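Local coordinates for putative aminotransferase (Actinomadura melliaura, PDB 4ZWV), which binds pyridoxal 5'-phosphate and probably acts as a sugar aminotransferase in making the aminopentose of the indolocarbazole AT2433, at residues D301-P304 against A305-K309; D341-Y344 against D345-S349. One frame throughout, in Å; residues are numbered along the deposited sequence.

Interaction 1: D301-P304 against A305-K309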
loop_
_atom_site.group_PDB
_atom_site.type_symbol
_atom_site.label_atom_id
_atom_site.label_comp_id
_atom_site.label_asym_id
_atom_site.label_seq_id
_atom_site.Cartn_x
_atom_site.Cartn_y
_atom_site.Cartn_z
ATOM N N ASP A 301 -21.154 -17.038 28.872
ATOM C CA ASP A 301 -20.536 -17.419 30.138
ATOM C C ASP A 301 -19.631 -18.626 29.916
ATOM O O ASP A 301 -19.890 -19.435 29.021
ATOM C CB ASP A 301 -21.593 -17.758 31.183
ATOM C CG ASP A 301 -22.533 -16.607 31.463
ATOM O OD1 ASP A 301 -22.140 -15.445 31.249
ATOM O OD2 ASP A 301 -23.670 -16.875 31.905
ATOM N N ASP A 302 -18.594 -18.754 30.745
ATOM C CA ASP A 302 -17.620 -19.851 30.644
ATOM C C ASP A 302 -17.137 -20.023 29.209
ATOM O O ASP A 302 -17.234 -21.105 28.628
ATOM C CB ASP A 302 -18.205 -21.170 31.154
ATOM C CG ASP A 302 -17.127 -22.206 31.475
ATOM O OD1 ASP A 302 -15.926 -21.915 31.272
ATOM O OD2 ASP A 302 -17.484 -23.320 31.915
ATOM N N ARG A 303 -16.628 -18.942 28.634
ATOM C CA ARG A 303 -16.188 -18.968 27.249
ATOM C C ARG A 303 -15.055 -19.967 26.949
ATOM O O ARG A 303 -15.023 -20.516 25.855
ATOM C CB ARG A 303 -15.775 -17.567 26.805
ATOM C CG ARG A 303 -15.616 -17.444 25.295
ATOM C CD ARG A 303 -15.214 -16.043 24.893
ATOM N NE ARG A 303 -13.922 -15.684 25.472
ATOM C CZ ARG A 303 -13.384 -14.471 25.399
ATOM N NH1 ARG A 303 -14.011 -13.499 24.747
ATOM N NH2 ARG A 303 -12.207 -14.237 25.971
ATOM N N PRO A 304 -14.123 -20.208 27.898
ATOM C CA PRO A 304 -13.140 -21.245 27.551
ATOM C C PRO A 304 -13.779 -22.605 27.254
ATOM O O PRO A 304 -13.353 -23.288 26.318
ATOM C CB PRO A 304 -12.255 -21.318 28.802
ATOM C CG PRO A 304 -12.299 -19.946 29.351
ATOM C CD PRO A 304 -13.735 -19.497 29.134
ATOM N N ALA A 305 -14.788 -22.986 28.031
ATOM C CA ALA A 305 -15.501 -24.231 27.772
ATOM C C ALA A 305 -16.299 -24.133 26.469
ATOM O O ALA A 305 -16.392 -25.107 25.725
ATOM C CB ALA A 305 -16.409 -24.581 28.942
ATOM N N PHE A 306 -16.855 -22.957 26.186
ATOM C CA PHE A 306 -17.580 -22.738 24.932
ATOM C C PHE A 306 -16.661 -22.922 23.721
ATOM O O PHE A 306 -17.033 -23.570 22.741
ATOM C CB PHE A 306 -18.208 -21.341 24.903
ATOM C CG PHE A 306 -19.052 -21.073 23.676
ATOM C CD1 PHE A 306 -20.403 -21.389 23.663
ATOM C CD2 PHE A 306 -18.494 -20.488 22.550
ATOM C CE1 PHE A 306 -21.180 -21.130 22.532
ATOM C CE2 PHE A 306 -19.257 -20.227 21.424
ATOM C CZ PHE A 306 -20.602 -20.552 21.410
ATOM N N HIS A 307 -15.462 -22.348 23.794
ATOM C CA HIS A 307 -14.473 -22.514 22.735
ATOM C C HIS A 307 -14.130 -23.989 22.509
ATOM O O HIS A 307 -14.082 -24.445 21.369
ATOM C CB HIS A 307 -13.204 -21.723 23.060
ATOM C CG HIS A 307 -13.356 -20.246 22.882
ATOM N ND1 HIS A 307 -12.514 -19.334 23.482
ATOM C CD2 HIS A 307 -14.247 -19.521 22.166
ATOM C CE1 HIS A 307 -12.881 -18.110 23.144
ATOM N NE2 HIS A 307 -13.931 -18.196 22.343
ATOM N N ARG A 308 -13.903 -24.727 23.592
ATOM C CA ARG A 308 -13.581 -26.147 23.489
ATOM C C ARG A 308 -14.727 -26.921 22.838
ATOM O O ARG A 308 -14.494 -27.846 22.062
ATOM C CB ARG A 308 -13.237 -26.719 24.869
ATOM C CG ARG A 308 -11.904 -26.207 25.411
ATOM C CD ARG A 308 -11.444 -26.955 26.659
ATOM N NE ARG A 308 -12.311 -26.721 27.812
ATOM C CZ ARG A 308 -12.137 -25.727 28.679
ATOM N NH1 ARG A 308 -11.127 -24.882 28.524
ATOM N NH2 ARG A 308 -12.969 -25.580 29.703
ATOM N N LYS A 309 -15.959 -26.534 23.151
ATOM C CA LYS A 309 -17.143 -27.140 22.547
ATOM C C LYS A 309 -17.193 -26.900 21.037
ATOM O O LYS A 309 -17.427 -27.825 20.264
ATOM C CB LYS A 309 -18.414 -26.591 23.197
ATOM C CG LYS A 309 -19.702 -27.240 22.716
ATOM C CD LYS A 309 -20.011 -28.505 23.504
ATOM C CE LYS A 309 -21.273 -29.180 22.977
ATOM N NZ LYS A 309 -21.806 -30.181 23.940
HETATM O O HOH W 1 -13.693 -23.206 31.507
#

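Interaction 2: D341-Y344 against D345-S349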
loop_
_atom_site.group_PDB
_atom_site.type_symbol
_atom_site.label_atom_id
_atom_site.label_comp_id
_atom_site.label_asym_id
_atom_site.label_seq_id
_atom_site.Cartn_x
_atom_site.Cartn_y
_atom_site.Cartn_z
ATOM N N ASP A 341 -14.496 -3.821 28.929
ATOM C CA ASP A 341 -14.098 -4.805 29.938
ATOM C C ASP A 341 -15.255 -5.749 30.281
ATOM O O ASP A 341 -15.042 -6.937 30.524
ATOM C CB ASP A 341 -13.606 -4.128 31.226
ATOM C CG ASP A 341 -12.290 -3.389 31.055
ATOM O OD1 ASP A 341 -11.555 -3.655 30.078
ATOM O OD2 ASP A 341 -11.988 -2.544 31.925
ATOM N N SER A 342 -16.479 -5.225 30.298
ATOM C CA SER A 342 -17.625 -6.024 30.747
ATOM C C SER A 342 -18.066 -7.064 29.717
ATOM O O SER A 342 -18.847 -7.961 30.049
ATOM C CB SER A 342 -18.816 -5.122 31.101
ATOM O OG SER A 342 -19.462 -4.634 29.938
ATOM N N VAL A 343 -17.573 -6.957 28.484
ATOM C CA VAL A 343 -17.949 -7.918 27.450
ATOM C C VAL A 343 -16.775 -8.645 26.783
ATOM O O VAL A 343 -16.972 -9.643 26.083
ATOM C CB VAL A 343 -18.779 -7.241 26.331
ATOM C CG1 VAL A 343 -20.135 -6.803 26.865
ATOM C CG2 VAL A 343 -18.021 -6.064 25.720
ATOM N N TYR A 344 -15.552 -8.156 26.979
ATOM C CA TYR A 344 -14.433 -8.672 26.192
ATOM C C TYR A 344 -14.093 -10.138 26.491
ATOM O O TYR A 344 -13.594 -10.848 25.610
ATOM C CB TYR A 344 -13.194 -7.803 26.393
ATOM C CG TYR A 344 -12.055 -8.183 25.476
ATOM C CD1 TYR A 344 -12.158 -8.007 24.097
ATOM C CD2 TYR A 344 -10.880 -8.724 25.983
ATOM C CE1 TYR A 344 -11.118 -8.348 23.249
ATOM C CE2 TYR A 344 -9.832 -9.071 25.139
ATOM C CZ TYR A 344 -9.963 -8.887 23.778
ATOM O OH TYR A 344 -8.921 -9.226 22.953
ATOM N N ASP A 345 -14.376 -10.592 27.710
ATOM C CA ASP A 345 -14.105 -11.978 28.077
ATOM C C ASP A 345 -15.296 -12.872 27.770
ATOM O O ASP A 345 -15.253 -14.074 28.017
ATOM C CB ASP A 345 -13.761 -12.099 29.560
ATOM C CG ASP A 345 -12.427 -11.477 29.901
ATOM O OD1 ASP A 345 -11.478 -11.641 29.108
ATOM O OD2 ASP A 345 -12.335 -10.821 30.959
ATOM N N ARG A 346 -16.351 -12.279 27.221
ATOM C CA ARG A 346 -17.570 -13.019 26.903
ATOM C C ARG A 346 -17.836 -13.123 25.409
ATOM O O ARG A 346 -18.484 -14.064 24.953
ATOM C CB ARG A 346 -18.771 -12.368 27.584
ATOM C CG ARG A 346 -18.739 -12.468 29.099
ATOM C CD ARG A 346 -19.680 -11.450 29.721
ATOM N NE ARG A 346 -21.057 -11.696 29.317
ATOM C CZ ARG A 346 -21.936 -10.740 29.039
ATOM N NH1 ARG A 346 -21.581 -9.460 29.104
ATOM N NH2 ARG A 346 -23.170 -11.067 28.685
HETATM N N MSE A 347 -17.344 -12.161 24.644
HETATM C CA MSE A 347 -17.725 -12.101 23.240
HETATM C C MSE A 347 -17.113 -13.233 22.426
HETATM O O MSE A 347 -15.964 -13.648 22.642
HETATM C CB MSE A 347 -17.340 -10.748 22.633
HETATM C CG MSE A 347 -15.875 -10.471 22.666
HETATM SE SE MSE A 347 -15.493 -8.739 21.850
HETATM C CE MSE A 347 -16.418 -7.568 23.054
ATOM N N VAL A 348 -17.890 -13.729 21.473
ATOM C CA VAL A 348 -17.405 -14.726 20.516
ATOM C C VAL A 348 -18.143 -14.569 19.181
ATOM O O VAL A 348 -19.359 -14.369 19.154
ATOM C CB VAL A 348 -17.556 -16.166 21.063
ATOM C CG1 VAL A 348 -18.949 -16.403 21.600
ATOM C CG2 VAL A 348 -17.176 -17.202 19.994
ATOM N N SER A 349 -17.386 -14.611 18.085
ATOM C CA SER A 349 -17.929 -14.460 16.735
ATOM C C SER A 349 -18.188 -15.839 16.137
ATOM O O SER A 349 -17.330 -16.728 16.210
ATOM C CB SER A 349 -16.963 -13.680 15.833
ATOM O OG SER A 349 -16.706 -12.369 16.329
HETATM O O HOH W 2 -15.978 -9.530 29.800
HETATM O O HOH W 3 -12.643 -8.136 30.500
#

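Interaction 1: D301-P304 against A305-K309
Arg303 and His307, one helical turn apart, run side by side in the first turn of helix 303-312, and the aliphatic part of the arginine packs on the imidazole. Arg303 CG sits over one ring face, 3.7 Å from the centroid of the His307 ring, a CH-pi contact. The chain of Arg303 then bends at chi3 (62°), which keeps its NE 3.5 Å from His307 CE1 and leaves guanidinium and ring planes only 15° apart; its NH1 is hydrogen-bonded to Tyr344 O and Met347 O. The carbonyl of Arg303 lies over the same face, while accepting the short, straight bond from His307 N (2.8 Å to Arg303 O). With an alanine at His307, the Arg303 methylenes would probably lose their flat support and a gap open beside Val348. This is the tight side.

The solvent side is looser. Asp302 occupies the N-cap: its carbonyl takes the bond from Phe306 N (3.1 Å to Asp302 O). Its carboxylate has two conformers; the one described packs on the methyl of Ala305 (Asp302 OD2 to Ala305 CB, 3.4 Å). The charges of Asp302 and Arg308 do not meet directly; in this conformer a water bridges them, donating to Asp302 OD1 at 2.6 Å and accepting from Arg308 NH2. Arg308 folds back so that one face of its guanidinium covers Pro304 O.

Within the fold, Phe306 turns inward to meet Trp372 edge-to-face and to touch Ile368 of helix 358-369, and both Phe306 and His307 rest on Val348 of strand 347-350.

Interaction 2: D341-Y344 against D345-S349
Val343 overlaps the end of Met347, a selenomethionine, at a turn that carries helix 338-344 into strand 347-350, the outer strand, within this chain, of a three-stranded antiparallel sheet. The contact is tight, with Val343 CG2 only 3.5 Å from Met347 CE. Met347 reaches it because CG stands between the backbone N and the carbonyl carbon (chi1 61°) and the chain runs extended through chi2 and bends at chi3. On the way its selenium passes obliquely beside the Tyr344 ring, 4.1 Å from SE to Tyr344 CD1, a Met-aromatic contact. The hydroxyl of Tyr344 is bonded to Arg323 N, and the ring makes a cation-pi contact with the side chain of Arg323.

The turn itself closes on Val343 O, which accepts two backbone donors. Met347 N approaches nearly in line with the C=O bond, whereas Arg346 N, also 2.9 Å from Val343 O, comes from above the carbonyl plane. On the more open side two waters link Asp341 O to Asp345, one reaching the backbone N and the other Asp345 OD2.

The Arg346 side chain folds back along the turn. Its NH2 forms a salt bridge with Glu281 of strand 280-282, across the sheet beyond strand 296-300, and its NH1 reaches back to the last helical turn, giving a long bond of 3.3 Å to Ser342 O, which lies at the guanidinium edge, 3° out of its plane.

How the interactions relate
Interactions 1 and 2 follow one another along the chain, with centres about 12 Å apart, yet they meet directly through one side chain. The guanidinium of Arg303 leaves the helix start of interaction 1 and enters the turn of interaction 2, where its NH1 probably bonds both Tyr344 O (2.8 Å) and Met347 O (2.9 Å). A single charged group thus spans the carbonyls on both sides of the helix-to-strand junction. Neither contact forms the cofactor site: interaction 1 lies away from it, whereas the side chain of Met347 in interaction 2 is about 11 Å from that of His164, which binds pyridoxal 5'-phosphate, absent from this chain here.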